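PDB 4TTR: dephospho-CoA kinase from Legionella pneumophila subsp. pneumophila, which probably catalyses the last step of coenzyme A biosynthesis, the ATP-dependent phosphorylation of the 3'-hydroxyl group of dephospho-CoA. Local coordinates for residues K51-K56 against H103-K108; I124-L129 against H133-L138. All blocks are in the same frame, centred on the assembly; numbering follows the deposited sequence.

Contact 1: residues K51-K56 against H103-K108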
loop_
_atom_site.group_PDB
_atom_site.type_symbol
_atom_site.label_atom_id
_atom_site.label_comp_id
_atom_site.label_asym_id
_atom_site.label_seq_id
_atom_site.Cartn_x
_atom_site.Cartn_y
_atom_site.Cartn_z
ATOM N N LYS A 51 5.010 -10.464 -0.025
ATOM C CA LYS A 51 5.942 -11.131 -0.924
ATOM C C LYS A 51 6.777 -12.155 -0.173
ATOM O O LYS A 51 6.990 -13.265 -0.659
ATOM C CB LYS A 51 6.862 -10.122 -1.609
ATOM C CG LYS A 51 6.207 -9.335 -2.727
ATOM C CD LYS A 51 7.258 -8.623 -3.560
ATOM C CE LYS A 51 6.643 -7.589 -4.487
ATOM N NZ LYS A 51 7.689 -6.823 -5.224
ATOM N N GLU A 52 7.255 -11.771 1.007
ATOM C CA GLU A 52 8.029 -12.677 1.840
ATOM C C GLU A 52 7.224 -13.939 2.110
ATOM O O GLU A 52 7.712 -15.049 1.907
ATOM C CB GLU A 52 8.426 -12.008 3.162
ATOM C CG GLU A 52 9.130 -12.948 4.143
ATOM C CD GLU A 52 9.377 -12.312 5.501
ATOM O OE1 GLU A 52 9.730 -13.051 6.445
ATOM O OE2 GLU A 52 9.217 -11.078 5.629
ATOM N N LEU A 53 5.982 -13.759 2.548
ATOM C CA LEU A 53 5.144 -14.880 2.964
ATOM C C LEU A 53 4.506 -15.624 1.794
ATOM O O LEU A 53 3.685 -16.517 2.000
ATOM C CB LEU A 53 4.056 -14.386 3.916
ATOM C CG LEU A 53 4.589 -13.949 5.278
ATOM C CD1 LEU A 53 3.528 -13.199 6.060
ATOM C CD2 LEU A 53 5.077 -15.160 6.060
ATOM N N THR A 54 4.879 -15.248 0.574
ATOM C CA THR A 54 4.489 -15.997 -0.613
ATOM C C THR A 54 5.739 -16.408 -1.386
ATOM O O THR A 54 5.702 -16.601 -2.602
ATOM C CB THR A 54 3.540 -15.187 -1.516
ATOM O OG1 THR A 54 4.111 -13.903 -1.801
ATOM C CG2 THR A 54 2.205 -14.998 -0.826
ATOM N N SER A 55 6.841 -16.545 -0.656
ATOM C CA SER A 55 8.079 -17.092 -1.199
ATOM C C SER A 55 7.888 -18.554 -1.567
ATOM O O SER A 55 6.905 -19.176 -1.172
ATOM C CB SER A 55 9.222 -16.962 -0.188
ATOM O OG SER A 55 9.806 -15.674 -0.228
ATOM N N LYS A 56 8.846 -19.101 -2.303
ATOM C CA LYS A 56 8.752 -20.471 -2.791
ATOM C C LYS A 56 8.509 -21.473 -1.655
ATOM O O LYS A 56 9.267 -21.536 -0.686
ATOM C CB LYS A 56 10.026 -20.839 -3.557
ATOM C CG LYS A 56 9.787 -21.676 -4.806
ATOM C CD LYS A 56 11.086 -21.939 -5.557
ATOM C CE LYS A 56 11.302 -20.928 -6.675
ATOM N NZ LYS A 56 12.725 -20.865 -7.111
ATOM N N HIS A 103 -4.215 -12.273 5.247
ATOM C CA HIS A 103 -4.434 -11.379 6.385
ATOM C C HIS A 103 -3.911 -11.927 7.719
ATOM O O HIS A 103 -3.243 -11.201 8.454
ATOM C CB HIS A 103 -5.924 -11.047 6.523
ATOM C CG HIS A 103 -6.298 -10.541 7.883
ATOM N ND1 HIS A 103 -5.780 -9.377 8.410
ATOM C CD2 HIS A 103 -7.122 -11.048 8.829
ATOM C CE1 HIS A 103 -6.278 -9.185 9.618
ATOM N NE2 HIS A 103 -7.095 -10.185 9.897
ATOM N N PRO A 104 -4.204 -13.204 8.036
ATOM C CA PRO A 104 -3.749 -13.768 9.314
ATOM C C PRO A 104 -2.233 -13.777 9.480
ATOM O O PRO A 104 -1.740 -13.428 10.552
ATOM C CB PRO A 104 -4.286 -15.201 9.275
ATOM C CG PRO A 104 -5.417 -15.160 8.321
ATOM C CD PRO A 104 -5.022 -14.169 7.283
ATOM N N VAL A 105 -1.507 -14.177 8.440
ATOM C CA VAL A 105 -0.054 -14.259 8.530
ATOM C C VAL A 105 0.580 -12.870 8.477
ATOM O O VAL A 105 1.545 -12.600 9.189
ATOM C CB VAL A 105 0.558 -15.149 7.412
ATOM C CG1 VAL A 105 0.308 -16.623 7.709
ATOM C CG2 VAL A 105 0.019 -14.775 6.033
ATOM N N ILE A 106 0.032 -11.984 7.653
ATOM C CA ILE A 106 0.568 -10.630 7.549
ATOM C C ILE A 106 0.419 -9.891 8.874
ATOM O O ILE A 106 1.329 -9.177 9.295
ATOM C CB ILE A 106 -0.124 -9.833 6.425
ATOM C CG1 ILE A 106 0.317 -10.377 5.063
ATOM C CG2 ILE A 106 0.208 -8.342 6.524
ATOM C CD1 ILE A 106 -0.372 -9.733 3.868
ATOM N N ARG A 107 -0.726 -10.069 9.530
ATOM C CA ARG A 107 -0.998 -9.376 10.783
ATOM C C ARG A 107 -0.009 -9.780 11.874
ATOM O O ARG A 107 0.411 -8.946 12.672
ATOM C CB ARG A 107 -2.428 -9.647 11.255
ATOM C CG ARG A 107 -2.887 -8.712 12.376
ATOM C CD ARG A 107 -4.227 -9.140 12.957
ATOM N NE ARG A 107 -4.178 -10.504 13.484
ATOM C CZ ARG A 107 -4.025 -10.826 14.768
ATOM N NH1 ARG A 107 -3.911 -9.890 15.706
ATOM N NH2 ARG A 107 -3.992 -12.103 15.119
ATOM N N LYS A 108 0.354 -11.057 11.909
ATOM C CA LYS A 108 1.306 -11.550 12.897
ATOM C C LYS A 108 2.678 -10.910 12.710
ATOM O O LYS A 108 3.371 -10.617 13.685
ATOM C CB LYS A 108 1.428 -13.072 12.817
ATOM C CG LYS A 108 0.523 -13.811 13.787
ATOM C CD LYS A 108 0.726 -15.312 13.683
ATOM C CE LYS A 108 -0.173 -15.922 12.623
ATOM N NZ LYS A 108 0.446 -17.116 11.980
#
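L53 and V105 face each other where the chain leaving helix 46-52 passes a turn of helix 92-115, and their CA atoms, 7.6 Å apart, mark the nearest backbone approach. L53 is the first residue to abandon helical backbone angles, and it directs its side chain at the second helix. One methyl does the work: L53 CD1 lies 3.8 Å from V105 CB and equally close to V105 CG2, while the two side chains run past each other in opposite directions. The same methyl, L53 CD1, also reaches the helix backbone, 3.8 Å from V105 O, and sits 4.4 Å from I106 CG1, a looser touch at the margin. Leucine's branch at CG carries a methyl three bonds out from CA, far enough to meet the helix; valine, branched at CB, presents CB and CG2 close to its backbone, so the leucine methyl meets side chain and V105 O together. V105 CG2 lies between the backbone N and the carbonyl carbon, with CG1 beside the N (chi1 -75°), and from there CG2 meets the leucine.

Behind L53 the chain is fastened by its own polar groups. E52 O accepts from both S55 N and S55 OG, the hydroxyl at 3.1 Å, the two donors arriving from the same face of the carbonyl plane. Between them, T54 OG1 bonds to A50 O and R81 NH1, and L53 O receives T58 OG1. V105 also touches C60 of helix 59-68. No hydrogen bond or salt bridge joins the two segments, and the small apolar contact probably gains from dispersion and from partial shielding of its methyls from water.

Contact 2: residues I124-L129 against H133-L138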
loop_
_atom_site.group_PDB
_atom_site.type_symbol
_atom_site.label_atom_id
_atom_site.label_comp_id
_atom_site.label_asym_id
_atom_site.label_seq_id
_atom_site.Cartn_x
_atom_site.Cartn_y
_atom_site.Cartn_z
ATOM N N ILE A 124 2.353 2.294 8.558
ATOM C CA ILE A 124 2.038 1.002 7.963
ATOM C C ILE A 124 1.497 1.199 6.547
ATOM O O ILE A 124 0.382 1.687 6.363
ATOM C CB ILE A 124 0.998 0.224 8.801
ATOM C CG1 ILE A 124 1.412 0.181 10.276
ATOM C CG2 ILE A 124 0.830 -1.186 8.251
ATOM C CD1 ILE A 124 0.380 -0.449 11.195
ATOM N N GLU A 125 2.297 0.836 5.552
ATOM C CA GLU A 125 1.866 0.911 4.162
ATOM C C GLU A 125 0.912 -0.235 3.850
ATOM O O GLU A 125 1.278 -1.403 3.970
ATOM C CB GLU A 125 3.065 0.873 3.216
ATOM C CG GLU A 125 2.705 1.158 1.766
ATOM C CD GLU A 125 3.888 1.013 0.827
ATOM O OE1 GLU A 125 3.792 0.218 -0.132
ATOM O OE2 GLU A 125 4.909 1.700 1.040
ATOM N N ILE A 126 -0.307 0.118 3.447
ATOM C CA ILE A 126 -1.385 -0.841 3.248
ATOM C C ILE A 126 -2.075 -0.572 1.905
ATOM O O ILE A 126 -1.848 0.475 1.298
ATOM C CB ILE A 126 -2.397 -0.766 4.415
ATOM C CG1 ILE A 126 -2.984 0.643 4.525
ATOM C CG2 ILE A 126 -1.711 -1.165 5.709
ATOM C CD1 ILE A 126 -3.913 0.848 5.708
ATOM N N PRO A 127 -2.903 -1.519 1.421
ATOM C CA PRO A 127 -3.534 -1.290 0.113
ATOM C C PRO A 127 -4.623 -0.218 0.133
ATOM O O PRO A 127 -5.190 0.072 1.186
ATOM C CB PRO A 127 -4.132 -2.660 -0.236
ATOM C CG PRO A 127 -4.331 -3.330 1.066
ATOM C CD PRO A 127 -3.205 -2.865 1.944
ATOM N N LEU A 128 -4.905 0.349 -1.037
ATOM C CA LEU A 128 -5.889 1.422 -1.181
ATOM C C LEU A 128 -7.250 1.050 -0.591
ATOM O O LEU A 128 -7.835 1.817 0.179
ATOM C CB LEU A 128 -6.040 1.781 -2.662
ATOM C CG LEU A 128 -7.124 2.793 -3.046
ATOM C CD1 LEU A 128 -6.834 4.160 -2.442
ATOM C CD2 LEU A 128 -7.235 2.881 -4.561
ATOM N N LEU A 129 -7.742 -0.129 -0.961
ATOM C CA LEU A 129 -9.037 -0.618 -0.499
ATOM C C LEU A 129 -8.874 -1.600 0.657
ATOM O O LEU A 129 -9.432 -2.697 0.634
ATOM C CB LEU A 129 -9.791 -1.293 -1.645
ATOM C CG LEU A 129 -10.044 -0.435 -2.882
ATOM C CD1 LEU A 129 -10.512 -1.320 -4.022
ATOM C CD2 LEU A 129 -11.066 0.651 -2.587
ATOM N N HIS A 133 -11.745 -3.719 9.066
ATOM C CA HIS A 133 -11.880 -4.730 10.109
ATOM C C HIS A 133 -10.562 -5.455 10.347
ATOM O O HIS A 133 -10.361 -6.061 11.398
ATOM C CB HIS A 133 -12.973 -5.740 9.741
ATOM C CG HIS A 133 -14.356 -5.165 9.742
ATOM N ND1 HIS A 133 -14.600 -3.807 9.770
ATOM C CD2 HIS A 133 -15.571 -5.763 9.725
ATOM C CE1 HIS A 133 -15.904 -3.597 9.766
ATOM N NE2 HIS A 133 -16.516 -4.767 9.739
ATOM N N HIS A 134 -9.667 -5.394 9.365
ATOM C CA HIS A 134 -8.353 -6.014 9.482
ATOM C C HIS A 134 -7.312 -5.016 9.996
ATOM O O HIS A 134 -6.234 -5.415 10.450
ATOM C CB HIS A 134 -7.924 -6.594 8.131
ATOM C CG HIS A 134 -8.722 -7.793 7.714
ATOM N ND1 HIS A 134 -8.407 -8.550 6.605
ATOM C CD2 HIS A 134 -9.820 -8.363 8.261
ATOM C CE1 HIS A 134 -9.278 -9.539 6.491
ATOM N NE2 HIS A 134 -10.146 -9.448 7.480
ATOM N N TYR A 135 -7.647 -3.726 9.934
ATOM C CA TYR A 135 -6.790 -2.666 10.464
ATOM C C TYR A 135 -7.563 -1.705 11.369
ATOM O O TYR A 135 -7.573 -0.496 11.130
ATOM C CB TYR A 135 -6.142 -1.886 9.318
ATOM C CG TYR A 135 -5.220 -2.724 8.467
ATOM C CD1 TYR A 135 -3.946 -3.047 8.908
ATOM C CD2 TYR A 135 -5.624 -3.193 7.224
ATOM C CE1 TYR A 135 -3.097 -3.816 8.140
ATOM C CE2 TYR A 135 -4.780 -3.963 6.444
ATOM C CZ TYR A 135 -3.517 -4.271 6.909
ATOM O OH TYR A 135 -2.670 -5.036 6.143
ATOM N N PRO A 136 -8.209 -2.240 12.416
ATOM C CA PRO A 136 -9.010 -1.429 13.337
ATOM C C PRO A 136 -8.167 -0.626 14.325
ATOM O O PRO A 136 -8.709 0.196 15.062
ATOM C CB PRO A 136 -9.846 -2.475 14.074
ATOM C CG PRO A 136 -8.964 -3.673 14.107
ATOM C CD PRO A 136 -8.220 -3.664 12.799
ATOM N N TYR A 137 -6.858 -0.861 14.329
ATOM C CA TYR A 137 -5.970 -0.275 15.329
ATOM C C TYR A 137 -5.279 1.008 14.861
ATOM O O TYR A 137 -4.527 1.621 15.616
ATOM C CB TYR A 137 -4.910 -1.299 15.750
ATOM C CG TYR A 137 -4.199 -1.986 14.601
ATOM C CD1 TYR A 137 -4.655 -3.200 14.105
ATOM C CD2 TYR A 137 -3.068 -1.427 14.023
ATOM C CE1 TYR A 137 -4.009 -3.836 13.063
ATOM C CE2 TYR A 137 -2.415 -2.055 12.980
ATOM C CZ TYR A 137 -2.889 -3.257 12.504
ATOM O OH TYR A 137 -2.242 -3.882 11.467
ATOM N N LEU A 138 -5.535 1.415 13.623
ATOM C CA LEU A 138 -4.921 2.620 13.079
ATOM C C LEU A 138 -5.487 3.878 13.730
ATOM O O LEU A 138 -6.700 4.026 13.843
ATOM C CB LEU A 138 -5.134 2.682 11.565
ATOM C CG LEU A 138 -4.540 1.538 10.742
ATOM C CD1 LEU A 138 -4.860 1.742 9.272
ATOM C CD2 LEU A 138 -3.038 1.427 10.957
#
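I126, just past the end of strand 122-125, sends its side chain toward the loop that leads to strand 140-145, and both of its branches find partners there. At CB the chain divides. The short branch, I126 CG2, lies over one face of the Y135 ring, a CH-pi contact 4.0 Å from the centroid and offset toward the rim, where Y135 CZ is nearest at 3.8 Å. The long branch starts at CG1, set between the backbone N and the carbonyl carbon (chi1 59°), and then extends to I126 CD1, which meets L138 CD1 tip to tip at 3.8 Å. Isoleucine suits this place because one beta-branched residue can cover an aromatic face and still reach a leucine.

Two residues earlier, I124 repeats the theme with its terminal methyl alone. I124 CD1 approaches Y137 at the ring edge, in its plane, 3.7 Å from Y137 CE2, and also lies 3.9 Å from L138 CD2, so the two methyls of L138 are divided, CD1 to I126 and CD2 to I124. A type I turn from Y135 to L138 brings these loop residues together, and both tyrosine side chains also touch I110 of helix 92-115. The loop thus covers the end of strand 122-125, which lies between 42-45 and 18-23 in the parallel sheet. No hydrogen bond crosses the contact, and Y137 OH is buried without a partner in the model, a probable energetic cost set against otherwise apolar packing.

In the fold
Helix 92-115 connects the two contacts: it supplies residues 103-108 to contact 1 and leads next in the chain to strand 122-125 of contact 2. The centres are 15 Å apart, yet the contacts meet where the H103 and H134 rings stack, H103 CG lying 3.2 Å from H134 ND1, which is also hydrogen-bonded to E99. Contact 1 is away from the annotated sites. Contact 2 lies closer, the I126 side chain being about 7 Å from that of K29, a predicted ATP-binding residue of the P-loop that also lines the 1,3-butanediol pocket seen in this structure, and about 12 Å from the bound 1,3-butanediol itself.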